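PDB 6HB0: ABC transporter periplasmic-binding protein YtfQ from Mycobacterium smegmatis, which is a substrate-binding protein of an ABC transporter and probably binds a carbohydrate, consistent with a role in uptake of L-arabinofuranose. Local coordinates for residues N51-D56 / I72-D77. Sequence-based numbering, arbitrary orientation.
Sequences NLKFAD and IQQGVD
Lys53 and Gln74 meet through the lysine's methylenes and the glutamine's amide oxygen: Lys53 CE lies 3.0 Å and Lys53 CD 3.1 Å from Gln74 OE1, a tight C-H...O-type approach of two methylenes to one oxygen. Lys53 NZ stays 4.1 Å from Gln74 OE1, but the ammonium probably makes the hydrogens on CE somewhat positive. Lys53 bends at its last two torsions (chi3 93°, chi4 84°), which brings CD and CE up to the oxygen and turns the ammonium away from it. Gln74 reaches over with its chain extended beyond CG, and its NE2 bonds to Ser70 OG one helical turn back, an anchor that helps fix the amide's rotation.

The apolar part is looser: Lys53 CD approaches Val76 CG1 at 4.4 Å, and both residues also touch Phe71 of helix 61-73.

On the backbone, Gly75 leaves the helix with positive phi in a Schellman motif, Gly75 N bonding to Ile72 O at 3.1 Å. Strand 51-56 is outermost on its side of a parallel sheet. Strand, helix and returning loop belong to the beta-alpha-beta crossover that passes over strand 21-26 to reach 78-81, characteristic of the Rossmann-like lobes of periplasmic binding proteins.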
loop_
_atom_site.group_PDB
_atom_site.type_symbol
_atom_site.label_atom_id
_atom_site.label_comp_id
_atom_site.label_asym_id
_atom_site.label_seq_id
_atom_site.Cartn_x
_atom_site.Cartn_y
_atom_site.Cartn_z
ATOM N N ASN A 51 19.451 15.711 8.178
ATOM C CA ASN A 51 20.616 15.166 7.545
ATOM C C ASN A 51 20.429 13.637 7.445
ATOM O O ASN A 51 20.539 12.922 8.437
ATOM C CB ASN A 51 21.853 15.548 8.364
ATOM C CG ASN A 51 23.103 14.916 7.836
ATOM O OD1 ASN A 51 23.182 14.609 6.645
ATOM N ND2 ASN A 51 24.061 14.641 8.724
ATOM N N LEU A 52 20.174 13.150 6.249
ATOM C CA LEU A 52 19.795 11.753 6.028
ATOM C C LEU A 52 20.968 10.909 5.618
ATOM O O LEU A 52 21.666 11.279 4.705
ATOM C CB LEU A 52 18.782 11.692 4.908
ATOM C CG LEU A 52 18.252 10.316 4.490
ATOM C CD1 LEU A 52 17.391 9.724 5.582
ATOM C CD2 LEU A 52 17.518 10.496 3.178
ATOM N N LYS A 53 21.205 9.799 6.307
ATOM C CA LYS A 53 22.238 8.868 5.893
ATOM C C LYS A 53 21.552 7.603 5.440
ATOM O O LYS A 53 20.923 6.924 6.250
ATOM C CB LYS A 53 23.180 8.564 7.056
ATOM C CG LYS A 53 23.888 9.782 7.603
ATOM C CD LYS A 53 25.135 9.359 8.332
ATOM C CE LYS A 53 26.331 9.394 7.395
ATOM N NZ LYS A 53 26.848 10.789 7.362
ATOM N N PHE A 54 21.690 7.299 4.160
ATOM C CA PHE A 54 21.092 6.130 3.539
ATOM C C PHE A 54 21.990 4.907 3.567
ATOM O O PHE A 54 23.180 5.006 3.375
ATOM C CB PHE A 54 20.815 6.354 2.053
ATOM C CG PHE A 54 19.441 6.832 1.735
ATOM C CD1 PHE A 54 18.325 6.145 2.173
ATOM C CD2 PHE A 54 19.269 7.960 0.944
ATOM C CE1 PHE A 54 17.052 6.602 1.891
ATOM C CE2 PHE A 54 17.998 8.419 0.625
ATOM C CZ PHE A 54 16.884 7.735 1.098
ATOM N N ALA A 55 21.399 3.749 3.813
ATOM C CA ALA A 55 22.061 2.476 3.587
ATOM C C ALA A 55 21.127 1.580 2.789
ATOM O O ALA A 55 19.894 1.707 2.869
ATOM C CB ALA A 55 22.417 1.810 4.904
ATOM N N ASP A 56 21.736 0.681 2.003
ATOM C CA ASP A 56 21.030 -0.315 1.165
ATOM C C ASP A 56 21.408 -1.721 1.657
ATOM O O ASP A 56 22.579 -2.101 1.650
ATOM C CB ASP A 56 21.402 -0.126 -0.332
ATOM C CG ASP A 56 20.610 -1.046 -1.299
ATOM O OD1 ASP A 56 19.557 -1.614 -0.926
ATOM O OD2 ASP A 56 21.055 -1.192 -2.467
ATOM N N ILE A 72 24.717 3.135 14.528
ATOM C CA ILE A 72 25.001 3.292 15.938
ATOM C C ILE A 72 26.426 3.826 16.119
ATOM O O ILE A 72 26.630 4.788 16.863
ATOM C CB ILE A 72 24.876 1.993 16.724
ATOM C CG1 ILE A 72 23.432 1.504 16.738
ATOM C CG2 ILE A 72 25.377 2.185 18.159
ATOM C CD1 ILE A 72 23.331 0.085 17.243
ATOM N N GLN A 73 27.378 3.215 15.417
ATOM C CA GLN A 73 28.781 3.683 15.404
ATOM C C GLN A 73 28.919 5.122 14.957
ATOM O O GLN A 73 29.667 5.863 15.547
ATOM C CB GLN A 73 29.661 2.777 14.515
ATOM C CG GLN A 73 29.875 1.394 15.137
ATOM C CD GLN A 73 30.108 1.468 16.654
ATOM O OE1 GLN A 73 31.192 1.869 17.107
ATOM N NE2 GLN A 73 29.083 1.103 17.449
ATOM N N GLN A 74 28.186 5.518 13.928
ATOM C CA GLN A 74 28.242 6.895 13.431
ATOM C C GLN A 74 27.561 7.929 14.355
ATOM O O GLN A 74 27.600 9.105 14.050
ATOM C CB GLN A 74 27.607 6.991 12.044
ATOM C CG GLN A 74 28.307 6.208 10.954
ATOM C CD GLN A 74 27.462 6.106 9.705
ATOM O OE1 GLN A 74 27.085 7.104 9.112
ATOM N NE2 GLN A 74 27.165 4.883 9.296
ATOM N N GLY A 75 26.928 7.485 15.438
ATOM C CA GLY A 75 26.203 8.342 16.377
ATOM C C GLY A 75 25.014 9.117 15.827
ATOM O O GLY A 75 24.776 10.256 16.218
ATOM N N VAL A 76 24.235 8.506 14.938
ATOM C CA VAL A 76 23.059 9.197 14.412
ATOM C C VAL A 76 22.082 9.443 15.568
ATOM O O VAL A 76 22.149 8.792 16.610
ATOM C CB VAL A 76 22.369 8.422 13.283
ATOM C CG1 VAL A 76 23.322 8.130 12.134
ATOM C CG2 VAL A 76 21.759 7.150 13.799
ATOM N N ASP A 77 21.175 10.387 15.375
ATOM C CA ASP A 77 20.187 10.734 16.380
ATOM C C ASP A 77 18.988 9.791 16.386
ATOM O O ASP A 77 18.405 9.541 17.423
ATOM C CB ASP A 77 19.707 12.161 16.157
ATOM C CG ASP A 77 20.867 13.198 16.262
ATOM O OD1 ASP A 77 21.604 13.191 17.262
ATOM O OD2 ASP A 77 21.052 13.975 15.331
#